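Long-range contacts in BH2602 protein (Bacillus halodurans, PDB 3NWZ), which is probably an acyl-CoA hydrolase of the hot-dog-fold thioesterase superfamily and binds coenzyme A: residues 53-58 with 65-70; 92-97 with 140-145; 115-120 with 153-158; 127-132 with 145-150. All blocks are in the same frame, centred on the assembly; numbering follows the deposited sequence.

Contact 1 (53-58 with 65-70)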
loop_
_atom_site.group_PDB
_atom_site.type_symbol
_atom_site.label_atom_id
_atom_site.label_comp_id
_atom_site.label_asym_id
_atom_site.label_seq_id
_atom_site.Cartn_x
_atom_site.Cartn_y
_atom_site.Cartn_z
ATOM N N GLN A 53 0.065 -8.327 -25.537
ATOM C CA GLN A 53 -1.234 -8.440 -26.205
ATOM C C GLN A 53 -2.481 -8.015 -25.394
ATOM O O GLN A 53 -3.555 -8.581 -25.577
ATOM C CB GLN A 53 -1.433 -9.887 -26.687
ATOM C CG GLN A 53 -0.192 -10.566 -27.248
ATOM C CD GLN A 53 -0.104 -12.043 -26.857
ATOM O OE1 GLN A 53 -1.036 -12.818 -27.092
ATOM N NE2 GLN A 53 1.018 -12.434 -26.258
ATOM N N ILE A 54 -2.373 -7.023 -24.520
ATOM C CA ILE A 54 -3.545 -6.620 -23.737
ATOM C C ILE A 54 -4.743 -6.123 -24.566
ATOM O O ILE A 54 -4.573 -5.512 -25.621
ATOM C CB ILE A 54 -3.191 -5.525 -22.693
ATOM C CG1 ILE A 54 -2.631 -4.282 -23.384
ATOM C CG2 ILE A 54 -2.169 -6.053 -21.719
ATOM C CD1 ILE A 54 -2.466 -3.099 -22.461
ATOM N N GLU A 55 -5.953 -6.416 -24.087
ATOM C CA GLU A 55 -7.201 -5.950 -24.730
ATOM C C GLU A 55 -7.953 -5.115 -23.690
ATOM O O GLU A 55 -8.392 -5.641 -22.671
ATOM C CB GLU A 55 -8.078 -7.127 -25.163
ATOM C CG GLU A 55 -7.683 -7.741 -26.488
ATOM C CD GLU A 55 -8.121 -9.186 -26.608
ATOM O OE1 GLU A 55 -9.302 -9.478 -26.315
ATOM O OE2 GLU A 55 -7.282 -10.026 -26.998
ATOM N N SER A 56 -8.111 -3.824 -23.948
ATOM C CA SER A 56 -8.771 -2.959 -22.992
ATOM C C SER A 56 -10.072 -2.318 -23.419
ATOM O O SER A 56 -10.262 -1.952 -24.587
ATOM C CB SER A 56 -7.793 -1.875 -22.520
ATOM O OG SER A 56 -7.168 -1.246 -23.619
ATOM N N GLN A 57 -10.976 -2.174 -22.447
ATOM C CA GLN A 57 -12.287 -1.582 -22.719
ATOM C C GLN A 57 -13.122 -1.256 -21.508
ATOM O O GLN A 57 -13.033 -1.899 -20.467
ATOM C CB GLN A 57 -13.113 -2.477 -23.654
ATOM C CG GLN A 57 -12.886 -3.954 -23.456
ATOM C CD GLN A 57 -13.711 -4.817 -24.389
ATOM O OE1 GLN A 57 -13.722 -4.622 -25.607
ATOM N NE2 GLN A 57 -14.395 -5.794 -23.816
ATOM N N GLU A 58 -13.954 -0.241 -21.677
ATOM C CA GLU A 58 -14.840 0.220 -20.628
ATOM C C GLU A 58 -16.037 -0.713 -20.565
ATOM O O GLU A 58 -16.459 -1.257 -21.585
ATOM C CB GLU A 58 -15.286 1.640 -20.951
ATOM C CG GLU A 58 -16.179 2.276 -19.934
ATOM C CD GLU A 58 -16.253 3.771 -20.136
ATOM O OE1 GLU A 58 -15.203 4.432 -19.981
ATOM O OE2 GLU A 58 -17.348 4.284 -20.458
ATOM N N GLU A 65 -11.732 -2.283 -17.899
ATOM C CA GLU A 65 -11.220 -3.630 -18.007
ATOM C C GLU A 65 -10.021 -3.842 -18.939
ATOM O O GLU A 65 -9.966 -3.332 -20.065
ATOM C CB GLU A 65 -12.398 -4.513 -18.426
ATOM C CG GLU A 65 -12.213 -6.007 -18.355
ATOM C CD GLU A 65 -13.546 -6.725 -18.548
ATOM O OE1 GLU A 65 -14.423 -6.600 -17.663
ATOM O OE2 GLU A 65 -13.728 -7.399 -19.588
ATOM N N VAL A 66 -9.058 -4.608 -18.435
ATOM C CA VAL A 66 -7.858 -4.951 -19.183
ATOM C C VAL A 66 -7.586 -6.432 -18.992
ATOM O O VAL A 66 -7.353 -6.878 -17.866
ATOM C CB VAL A 66 -6.583 -4.225 -18.678
ATOM C CG1 VAL A 66 -5.425 -4.603 -19.570
ATOM C CG2 VAL A 66 -6.756 -2.736 -18.662
ATOM N N ARG A 67 -7.631 -7.197 -20.077
ATOM C CA ARG A 67 -7.311 -8.612 -19.970
ATOM C C ARG A 67 -5.961 -8.881 -20.636
ATOM O O ARG A 67 -5.543 -8.181 -21.562
ATOM C CB ARG A 67 -8.429 -9.499 -20.547
ATOM C CG ARG A 67 -8.652 -9.458 -22.035
ATOM C CD ARG A 67 -9.987 -10.116 -22.360
ATOM N NE ARG A 67 -11.104 -9.311 -21.867
ATOM C CZ ARG A 67 -11.536 -8.190 -22.444
ATOM N NH1 ARG A 67 -10.954 -7.732 -23.548
ATOM N NH2 ARG A 67 -12.547 -7.520 -21.911
ATOM N N LEU A 68 -5.272 -9.889 -20.134
ATOM C CA LEU A 68 -3.959 -10.244 -20.629
ATOM C C LEU A 68 -3.837 -11.740 -20.768
ATOM O O LEU A 68 -4.048 -12.473 -19.814
ATOM C CB LEU A 68 -2.912 -9.723 -19.651
ATOM C CG LEU A 68 -1.435 -10.068 -19.776
ATOM C CD1 LEU A 68 -0.618 -8.897 -19.245
ATOM C CD2 LEU A 68 -1.130 -11.329 -18.997
ATOM N N PRO A 69 -3.512 -12.210 -21.974
ATOM C CA PRO A 69 -3.355 -13.637 -22.239
ATOM C C PRO A 69 -2.238 -14.190 -21.365
ATOM O O PRO A 69 -1.205 -13.525 -21.186
ATOM C CB PRO A 69 -2.965 -13.676 -23.721
ATOM C CG PRO A 69 -3.590 -12.460 -24.294
ATOM C CD PRO A 69 -3.362 -11.425 -23.214
ATOM N N ILE A 70 -2.435 -15.387 -20.813
ATOM C CA ILE A 70 -1.385 -16.004 -20.013
ATOM C C ILE A 70 -0.585 -16.985 -20.881
ATOM O O ILE A 70 -1.138 -17.904 -21.493
ATOM C CB ILE A 70 -1.928 -16.775 -18.786
ATOM C CG1 ILE A 70 -2.723 -15.825 -17.880
ATOM C CG2 ILE A 70 -0.717 -17.417 -18.000
ATOM C CD1 ILE A 70 -3.285 -16.484 -16.645
#
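Arg67 and Glu55 meet twice, first through their backbones and again through their charges. They form an antiparallel hydrogen-bonded pair: Glu55 N reaches Arg67 O at 3.1 Å, and Arg67 N returns a bond of 3.1 Å to Glu55 O. Both side chains rise from the same face of the sheet, where the guanidinium sits between two carboxylates. Arg67 NH2 donates to OE2 of Glu65, on its own strand, at 2.6 Å; the bond lies near the guanidinium plane and uses the carboxylate lone pair turned away from the other oxygen. Towards the neighbouring strand the pairing is looser, a long salt bridge of 3.7 Å from Arg67 NH1 to Glu55 OE1. The torsions explain this reach: Arg67 CG stands between the backbone N and the carbonyl carbon (chi1 68°), and a second bend at chi3 folds the guanidinium back along the strands, its edge towards the Gln57 side chain. With a leucine in place of Arg67, Glu55 and Glu65 would probably lose the positive charge they share, leaving both carboxylates without that partner.

The ladder continues through Gln57 N to Glu65 O, at 2.8 Å. On the other face Val66 sits beside Ser56, and Ile54, just before the strand, adds apolar contacts: its CB is 3.9 Å from Val66 CG1 and its CG2 4.1 Å from Leu68 CD1. Leu89 of helix 83-100 supports Val66 and Leu68. The whole is a two-stranded antiparallel beta hairpin, with a charged cluster on one face and Val66 turned to helix 83-100 on the other, at one margin of the hot-dog sheet.

Contact 2 (92-97 with 140-145)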
loop_
_atom_site.group_PDB
_atom_site.type_symbol
_atom_site.label_atom_id
_atom_site.label_comp_id
_atom_site.label_asym_id
_atom_site.label_seq_id
_atom_site.Cartn_x
_atom_site.Cartn_y
_atom_site.Cartn_z
ATOM N N THR A 92 -2.160 -0.609 -15.283
ATOM C CA THR A 92 -2.611 -0.271 -16.622
ATOM C C THR A 92 -4.114 -0.017 -16.629
ATOM O O THR A 92 -4.584 0.964 -17.208
ATOM C CB THR A 92 -2.245 -1.386 -17.618
ATOM O OG1 THR A 92 -0.835 -1.618 -17.563
ATOM C CG2 THR A 92 -2.553 -0.968 -19.006
ATOM N N ALA A 93 -4.862 -0.898 -15.972
ATOM C CA ALA A 93 -6.311 -0.749 -15.883
ATOM C C ALA A 93 -6.639 0.585 -15.185
ATOM O O ALA A 93 -7.345 1.439 -15.742
ATOM C CB ALA A 93 -6.907 -1.930 -15.104
HETATM N N MSE A 94 -6.095 0.773 -13.982
HETATM C CA MSE A 94 -6.353 1.981 -13.221
HETATM C C MSE A 94 -5.956 3.247 -13.957
HETATM O O MSE A 94 -6.554 4.329 -13.750
HETATM C CB MSE A 94 -5.621 1.916 -11.908
HETATM C CG MSE A 94 -5.859 0.637 -11.176
HETATM SE SE MSE A 94 -4.853 0.575 -9.552
HETATM C CE MSE A 94 -6.311 0.625 -8.292
ATOM N N GLY A 95 -4.949 3.122 -14.815
ATOM C CA GLY A 95 -4.504 4.269 -15.572
ATOM C C GLY A 95 -5.528 4.649 -16.621
ATOM O O GLY A 95 -6.083 5.748 -16.601
ATOM N N GLN A 96 -5.786 3.730 -17.542
ATOM C CA GLN A 96 -6.739 4.004 -18.591
ATOM C C GLN A 96 -8.053 4.499 -17.997
ATOM O O GLN A 96 -8.687 5.389 -18.567
ATOM C CB GLN A 96 -6.920 2.767 -19.462
ATOM C CG GLN A 96 -5.624 2.392 -20.200
ATOM C CD GLN A 96 -5.862 1.540 -21.436
ATOM O OE1 GLN A 96 -6.609 0.572 -21.403
ATOM N NE2 GLN A 96 -5.213 1.898 -22.527
HETATM N N MSE A 97 -8.441 3.938 -16.846
HETATM C CA MSE A 97 -9.642 4.368 -16.119
HETATM C C MSE A 97 -9.505 5.876 -15.856
HETATM O O MSE A 97 -10.274 6.688 -16.373
HETATM C CB MSE A 97 -9.738 3.627 -14.776
HETATM C CG MSE A 97 -10.923 4.031 -13.857
HETATM SE SE MSE A 97 -12.685 3.390 -14.418
HETATM C CE MSE A 97 -13.128 4.785 -15.711
ATOM N N ILE A 140 -6.263 11.519 -8.228
ATOM C CA ILE A 140 -7.400 10.635 -8.449
ATOM C C ILE A 140 -7.120 9.292 -7.832
ATOM O O ILE A 140 -6.175 8.617 -8.208
ATOM C CB ILE A 140 -7.714 10.439 -9.954
ATOM C CG1 ILE A 140 -8.345 11.705 -10.537
ATOM C CG2 ILE A 140 -8.679 9.280 -10.136
ATOM C CD1 ILE A 140 -8.595 11.621 -12.015
ATOM N N VAL A 141 -7.958 8.924 -6.867
ATOM C CA VAL A 141 -7.847 7.663 -6.168
ATOM C C VAL A 141 -8.744 6.669 -6.892
ATOM O O VAL A 141 -9.922 6.944 -7.134
ATOM C CB VAL A 141 -8.295 7.840 -4.722
ATOM C CG1 VAL A 141 -8.270 6.502 -3.982
ATOM C CG2 VAL A 141 -7.384 8.869 -4.042
ATOM N N VAL A 142 -8.165 5.524 -7.248
ATOM C CA VAL A 142 -8.865 4.479 -7.967
ATOM C C VAL A 142 -8.599 3.155 -7.260
ATOM O O VAL A 142 -7.703 3.068 -6.431
ATOM C CB VAL A 142 -8.379 4.399 -9.443
ATOM C CG1 VAL A 142 -6.857 4.320 -9.488
ATOM C CG2 VAL A 142 -8.979 3.173 -10.141
ATOM N N GLU A 143 -9.386 2.133 -7.586
ATOM C CA GLU A 143 -9.247 0.826 -6.964
ATOM C C GLU A 143 -9.470 -0.245 -8.012
ATOM O O GLU A 143 -10.190 -0.018 -8.978
ATOM C CB GLU A 143 -10.285 0.664 -5.854
ATOM C CG GLU A 143 -11.695 0.316 -6.374
ATOM C CD GLU A 143 -12.728 0.253 -5.269
ATOM O OE1 GLU A 143 -12.579 -0.586 -4.349
ATOM O OE2 GLU A 143 -13.689 1.049 -5.323
ATOM N N GLY A 144 -8.874 -1.416 -7.821
ATOM C CA GLY A 144 -9.057 -2.480 -8.797
ATOM C C GLY A 144 -8.816 -3.905 -8.317
ATOM O O GLY A 144 -8.315 -4.134 -7.228
ATOM N N LYS A 145 -9.182 -4.869 -9.149
ATOM C CA LYS A 145 -9.010 -6.278 -8.845
ATOM C C LYS A 145 -8.579 -7.022 -10.093
ATOM O O LYS A 145 -8.886 -6.617 -11.224
ATOM C CB LYS A 145 -10.312 -6.890 -8.327
ATOM C CG LYS A 145 -10.556 -6.640 -6.857
ATOM C CD LYS A 145 -11.844 -7.306 -6.390
ATOM C CE LYS A 145 -12.056 -7.093 -4.900
ATOM N NZ LYS A 145 -12.148 -5.638 -4.575
#
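Met94, a selenomethionine, lays its side chain across Val142, with CB 3.6 Å from CG1 of the valine. This is the packing that gives the hot-dog fold its name: the long helix 83-100 lies against the concave side of an antiparallel sheet, here meeting strand 139-147. The two short segments run 138° apart and their axes approach to 8.5 Å, close enough for side chains to fill the space without any hydrogen bond between them.

Met94 CG is anti to the carbonyl carbon (chi1 -50°), and the extended chi2 carries SE away from the helix. The bend at chi3 (113°) then turns CE onto the strand backbone, over Glu143 CA, between the Val142 carbonyl and Gly144 N. Val142 turns both methyls to the helix. A glycine at Val142 would remove both branches and is likely to open a gap beneath Met94 CB, leaving the selenomethionine chain freer to turn. Ala130 and Phe161, on the neighbouring strands, extend the same apolar layer around Met94.

The coenzyme A site lies close by, the side chains of Val142 and the ligand-binding His134 being about 8 Å apart, although this chain carries no ligand in the model. One turn further along the helix, Met97 touches the same valine more lightly, its CG lying 4.3 Å from Val142 CG2.

Contact 3 (115-120 with 153-158)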
loop_
_atom_site.group_PDB
_atom_site.type_symbol
_atom_site.label_atom_id
_atom_site.label_comp_id
_atom_site.label_asym_id
_atom_site.label_seq_id
_atom_site.Cartn_x
_atom_site.Cartn_y
_atom_site.Cartn_z
ATOM N N ILE A 115 -0.934 -3.172 -3.564
ATOM C CA ILE A 115 -1.457 -4.431 -4.053
ATOM C C ILE A 115 -1.347 -5.528 -2.987
ATOM O O ILE A 115 -0.392 -5.578 -2.215
ATOM C CB ILE A 115 -0.692 -4.850 -5.320
ATOM C CG1 ILE A 115 -0.362 -3.615 -6.159
ATOM C CG2 ILE A 115 -1.551 -5.783 -6.166
ATOM C CD1 ILE A 115 0.632 -3.864 -7.285
ATOM N N HIS A 116 -2.359 -6.385 -2.945
ATOM C CA HIS A 116 -2.418 -7.494 -2.007
ATOM C C HIS A 116 -2.570 -8.720 -2.875
ATOM O O HIS A 116 -3.524 -8.824 -3.641
ATOM C CB HIS A 116 -3.624 -7.334 -1.064
ATOM C CG HIS A 116 -3.495 -6.173 -0.131
ATOM N ND1 HIS A 116 -3.251 -6.325 1.214
ATOM C CD2 HIS A 116 -3.468 -4.840 -0.368
ATOM C CE1 HIS A 116 -3.073 -5.139 1.767
ATOM N NE2 HIS A 116 -3.199 -4.220 0.828
ATOM N N TYR A 117 -1.609 -9.624 -2.795
ATOM C CA TYR A 117 -1.652 -10.830 -3.596
ATOM C C TYR A 117 -2.497 -11.843 -2.869
ATOM O O TYR A 117 -2.336 -12.051 -1.675
ATOM C CB TYR A 117 -0.241 -11.348 -3.824
ATOM C CG TYR A 117 0.524 -10.464 -4.767
ATOM C CD1 TYR A 117 0.402 -10.616 -6.150
ATOM C CD2 TYR A 117 1.319 -9.429 -4.279
ATOM C CE1 TYR A 117 1.054 -9.746 -7.036
ATOM C CE2 TYR A 117 1.970 -8.561 -5.148
ATOM C CZ TYR A 117 1.831 -8.724 -6.522
ATOM O OH TYR A 117 2.459 -7.845 -7.365
ATOM N N VAL A 118 -3.390 -12.487 -3.609
ATOM C CA VAL A 118 -4.319 -13.428 -3.019
ATOM C C VAL A 118 -4.141 -14.847 -3.522
ATOM O O VAL A 118 -3.833 -15.749 -2.747
ATOM C CB VAL A 118 -5.760 -12.942 -3.293
ATOM C CG1 VAL A 118 -6.761 -14.006 -2.903
ATOM C CG2 VAL A 118 -6.003 -11.634 -2.547
ATOM N N LYS A 119 -4.350 -15.039 -4.819
ATOM C CA LYS A 119 -4.220 -16.348 -5.437
ATOM C C LYS A 119 -3.283 -16.275 -6.635
ATOM O O LYS A 119 -3.186 -15.240 -7.304
ATOM C CB LYS A 119 -5.589 -16.872 -5.890
ATOM C CG LYS A 119 -6.467 -17.408 -4.765
ATOM C CD LYS A 119 -7.787 -17.978 -5.283
ATOM C CE LYS A 119 -8.685 -16.883 -5.840
ATOM N NZ LYS A 119 -9.085 -15.909 -4.788
ATOM N N PRO A 120 -2.576 -17.378 -6.919
ATOM C CA PRO A 120 -1.640 -17.458 -8.040
ATOM C C PRO A 120 -2.348 -17.142 -9.340
ATOM O O PRO A 120 -3.388 -17.740 -9.634
ATOM C CB PRO A 120 -1.189 -18.913 -8.010
ATOM C CG PRO A 120 -1.302 -19.269 -6.553
ATOM C CD PRO A 120 -2.621 -18.654 -6.186
ATOM N N THR A 153 -10.108 -14.338 -7.536
ATOM C CA THR A 153 -9.361 -13.092 -7.373
ATOM C C THR A 153 -7.856 -13.323 -7.182
ATOM O O THR A 153 -7.414 -13.771 -6.122
ATOM C CB THR A 153 -9.893 -12.254 -6.167
ATOM O OG1 THR A 153 -11.244 -11.824 -6.419
ATOM C CG2 THR A 153 -9.008 -11.024 -5.941
ATOM N N VAL A 154 -7.080 -13.014 -8.219
ATOM C CA VAL A 154 -5.632 -13.155 -8.184
ATOM C C VAL A 154 -5.041 -12.095 -7.269
ATOM O O VAL A 154 -4.139 -12.374 -6.476
ATOM C CB VAL A 154 -5.027 -12.983 -9.595
ATOM C CG1 VAL A 154 -3.491 -13.000 -9.531
ATOM C CG2 VAL A 154 -5.548 -14.072 -10.507
ATOM N N ALA A 155 -5.550 -10.875 -7.372
ATOM C CA ALA A 155 -5.048 -9.807 -6.526
ATOM C C ALA A 155 -5.996 -8.637 -6.419
ATOM O O ALA A 155 -6.864 -8.429 -7.260
ATOM C CB ALA A 155 -3.708 -9.325 -7.035
HETATM N N MSE A 156 -5.799 -7.855 -5.367
HETATM C CA MSE A 156 -6.617 -6.677 -5.107
HETATM C C MSE A 156 -5.633 -5.549 -4.739
HETATM O O MSE A 156 -4.575 -5.827 -4.166
HETATM C CB MSE A 156 -7.559 -7.017 -3.955
HETATM C CG MSE A 156 -8.745 -6.121 -3.788
HETATM SE SE MSE A 156 -8.427 -4.756 -2.490
HETATM C CE MSE A 156 -9.012 -3.251 -3.584
ATOM N N GLY A 157 -5.958 -4.305 -5.103
ATOM C CA GLY A 157 -5.103 -3.174 -4.783
ATOM C C GLY A 157 -5.692 -1.786 -5.057
ATOM O O GLY A 157 -6.734 -1.655 -5.689
ATOM N N THR A 158 -5.025 -0.740 -4.571
ATOM C CA THR A 158 -5.478 0.629 -4.797
ATOM C C THR A 158 -4.337 1.437 -5.423
ATOM O O THR A 158 -3.169 1.049 -5.364
ATOM C CB THR A 158 -5.939 1.327 -3.463
ATOM O OG1 THR A 158 -4.838 1.384 -2.542
ATOM C CG2 THR A 158 -7.095 0.516 -2.781
#
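His116 and Met156 are joined by a reciprocal pair of backbone hydrogen bonds. His116 N points almost straight down the Met156 carbonyl, at 2.6 Å from O with a C=O...N angle of 179°, while Met156 N meets His116 O at 3.0 Å in the carbonyl plane. Past the end of strand 108-117 the regular ladder gives way to a forked bond. Val154 O accepts from both Val118 N, at 3.0 Å, and Lys119 N, at 3.1 Å; the two donors arrive from the same face of its plane. Lys119 then curls its chain, bent at chi3 and chi4, to bring NZ back to Thr153 O at 3.0 Å, a bond tilted well out of the carbonyl plane. On its other edge strand 153-163 makes a classic beta bulge, Val154 and Ala155 both facing Val146 of strand 139-147.

The apolar layer lies on the face carrying Ile115, Tyr117 and Ala155. Ala155 CB is 4.2 Å from Ile115 CG2 and 4.4 Å from Tyr117 CD1, and this face turns to helix 83-100, where the Tyr117 hydroxyl bonds Gly83 O. The opposite face, with His116 and Met156, belongs to the assembly: Thr158 OG1 is hydrogen-bonded to His116 NE2 of the second subunit. Tyr117 O accepts from Arg139 of the second subunit, a residue that binds coenzyme A. Through Ile115 and His116 the sheet runs on into a strand of the third subunit, as in hot-dog dimers, where two sheets join edge to edge.

Contact 4 (127-132 with 145-150)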
loop_
_atom_site.group_PDB
_atom_site.type_symbol
_atom_site.label_atom_id
_atom_site.label_comp_id
_atom_site.label_asym_id
_atom_site.label_seq_id
_atom_site.Cartn_x
_atom_site.Cartn_y
_atom_site.Cartn_z
ATOM N N ARG A 127 -7.751 -10.796 -15.824
ATOM C CA ARG A 127 -8.715 -9.748 -16.107
ATOM C C ARG A 127 -8.693 -8.727 -14.995
ATOM O O ARG A 127 -9.256 -8.965 -13.938
ATOM C CB ARG A 127 -10.130 -10.354 -16.244
ATOM C CG ARG A 127 -11.052 -9.545 -17.136
ATOM C CD ARG A 127 -12.488 -10.076 -17.081
ATOM N NE ARG A 127 -13.207 -9.656 -15.878
ATOM C CZ ARG A 127 -13.841 -10.488 -15.056
ATOM N NH1 ARG A 127 -13.843 -11.790 -15.303
ATOM N NH2 ARG A 127 -14.473 -10.018 -13.988
ATOM N N ALA A 128 -8.032 -7.598 -15.207
ATOM C CA ALA A 128 -8.002 -6.590 -14.163
ATOM C C ALA A 128 -9.183 -5.616 -14.329
ATOM O O ALA A 128 -9.485 -5.163 -15.435
ATOM C CB ALA A 128 -6.644 -5.828 -14.183
ATOM N N VAL A 129 -9.849 -5.291 -13.225
ATOM C CA VAL A 129 -10.989 -4.357 -13.275
ATOM C C VAL A 129 -10.808 -3.214 -12.300
ATOM O O VAL A 129 -10.668 -3.439 -11.099
ATOM C CB VAL A 129 -12.339 -5.070 -12.945
ATOM C CG1 VAL A 129 -13.522 -4.085 -13.164
ATOM C CG2 VAL A 129 -12.471 -6.317 -13.798
ATOM N N ALA A 130 -10.843 -1.993 -12.819
ATOM C CA ALA A 130 -10.641 -0.805 -12.002
ATOM C C ALA A 130 -11.861 0.119 -11.934
ATOM O O ALA A 130 -12.638 0.199 -12.887
ATOM C CB ALA A 130 -9.403 -0.013 -12.554
ATOM N N SER A 131 -11.998 0.825 -10.807
ATOM C CA SER A 131 -13.082 1.798 -10.592
ATOM C C SER A 131 -12.619 3.021 -9.770
ATOM O O SER A 131 -11.866 2.903 -8.812
ATOM C CB SER A 131 -14.305 1.144 -9.906
ATOM O OG SER A 131 -14.088 0.855 -8.540
ATOM N N ILE A 132 -13.068 4.203 -10.165
ATOM C CA ILE A 132 -12.704 5.413 -9.455
ATOM C C ILE A 132 -13.323 5.409 -8.051
ATOM O O ILE A 132 -14.502 5.039 -7.862
ATOM C CB ILE A 132 -13.175 6.650 -10.214
ATOM C CG1 ILE A 132 -12.532 6.678 -11.600
ATOM C CG2 ILE A 132 -12.834 7.904 -9.420
ATOM C CD1 ILE A 132 -12.853 7.906 -12.381
ATOM N N LYS A 145 -9.182 -4.869 -9.149
ATOM C CA LYS A 145 -9.010 -6.278 -8.845
ATOM C C LYS A 145 -8.579 -7.022 -10.093
ATOM O O LYS A 145 -8.886 -6.617 -11.224
ATOM C CB LYS A 145 -10.312 -6.890 -8.327
ATOM C CG LYS A 145 -10.556 -6.640 -6.857
ATOM C CD LYS A 145 -11.844 -7.306 -6.390
ATOM C CE LYS A 145 -12.056 -7.093 -4.900
ATOM N NZ LYS A 145 -12.148 -5.638 -4.575
ATOM N N VAL A 146 -7.844 -8.105 -9.877
ATOM C CA VAL A 146 -7.373 -8.940 -10.963
ATOM C C VAL A 146 -8.029 -10.314 -10.769
ATOM O O VAL A 146 -8.016 -10.861 -9.671
ATOM C CB VAL A 146 -5.820 -9.072 -10.939
ATOM C CG1 VAL A 146 -5.357 -9.928 -12.087
ATOM C CG2 VAL A 146 -5.176 -7.703 -11.025
ATOM N N TYR A 147 -8.597 -10.856 -11.847
ATOM C CA TYR A 147 -9.281 -12.155 -11.820
ATOM C C TYR A 147 -8.734 -13.183 -12.810
ATOM O O TYR A 147 -8.213 -12.834 -13.876
ATOM C CB TYR A 147 -10.778 -11.959 -12.123
ATOM C CG TYR A 147 -11.488 -10.998 -11.194
ATOM C CD1 TYR A 147 -11.996 -9.794 -11.661
ATOM C CD2 TYR A 147 -11.660 -11.306 -9.856
ATOM C CE1 TYR A 147 -12.665 -8.919 -10.808
ATOM C CE2 TYR A 147 -12.321 -10.444 -9.001
ATOM C CZ TYR A 147 -12.823 -9.254 -9.477
ATOM O OH TYR A 147 -13.487 -8.411 -8.612
ATOM N N THR A 148 -8.869 -14.459 -12.467
ATOM C CA THR A 148 -8.413 -15.526 -13.361
ATOM C C THR A 148 -9.570 -15.714 -14.314
ATOM O O THR A 148 -10.585 -15.020 -14.182
ATOM C CB THR A 148 -8.209 -16.830 -12.612
ATOM O OG1 THR A 148 -9.439 -17.207 -11.977
ATOM C CG2 THR A 148 -7.131 -16.681 -11.581
ATOM N N ASP A 149 -9.454 -16.642 -15.259
ATOM C CA ASP A 149 -10.571 -16.873 -16.183
ATOM C C ASP A 149 -11.702 -17.666 -15.517
ATOM O O ASP A 149 -12.642 -18.105 -16.181
ATOM C CB ASP A 149 -10.113 -17.607 -17.447
ATOM C CG ASP A 149 -9.168 -18.739 -17.152
ATOM O OD1 ASP A 149 -9.167 -19.253 -16.014
ATOM O OD2 ASP A 149 -8.425 -19.124 -18.070
ATOM N N GLN A 150 -11.604 -17.848 -14.203
ATOM C CA GLN A 150 -12.624 -18.565 -13.454
ATOM C C GLN A 150 -13.423 -17.570 -12.630
ATOM O O GLN A 150 -14.565 -17.825 -12.270
ATOM C CB GLN A 150 -11.983 -19.598 -12.526
ATOM C CG GLN A 150 -11.254 -20.700 -13.267
ATOM C CD GLN A 150 -12.144 -21.400 -14.280
ATOM O OE1 GLN A 150 -12.993 -22.211 -13.921
ATOM N NE2 GLN A 150 -11.963 -21.071 -15.553
#
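Arg127 and Tyr147 satisfy each other's backbone: Arg127 N donates to Tyr147 O at 2.9 Å, and Tyr147 N donates to Arg127 O at 2.9 Å, coming in from above the carbonyl plane. The next hydrogen-bonded pair, Val129 and Lys145, repeats the exchange, with Val129 N to Lys145 O at 2.6 Å and Lys145 N to Val129 O at 2.8 Å.

Outside the ladder, Arg127 bends at chi3 and brings NH2 to 3.4 Å from Tyr147 CD1. The CD1 side of the ring lies over one face of the guanidinium, the planes 37° apart, too tilted for a flat stack, while Val129 CG2 touches the ring edge at 4.0 Å from CE1. The charges look further: Lys145 NZ forms a salt bridge with Glu143 of the second subunit, and Arg127 NE has a long, weak ion pair with Glu65. Beyond the strand, Thr148 OG1 accepts from Gln150 N at 3.2 Å, closing an ST turn, and is also bonded to Glu152.

On the other face, Leu89 of helix 83-100 packs on Ala128 and Leu90 on Val146. The hairpin thus fills the middle of the sheet, with strand 64-69 beside 125-135 and strand 153-163 beside 139-147.

How the contacts relate
Read together, the four contacts illustrate how one sheet is assembled around one helix. Contact 1 begins it at the margin and passes to contact 4 through Val66 O and Ala128 N, 2.8 Å apart; contact 4 passes to contact 3 through Val154 N and Val146 O, also 2.8 Å apart. Contact 2 supplies the helix across these strands: Ala93 meets Val66 of contact 1, and Met94 CE comes within 3.5 Å of Gly157 O of contact 3. Contacts 2 and 4 share Lys145. Contact 2 lies nearest the coenzyme A residues of its own chain, whereas contact 3 touches His134 and Arg139 of the second subunit. Contacts 1 and 3, with centres about 17 Å apart, do not touch.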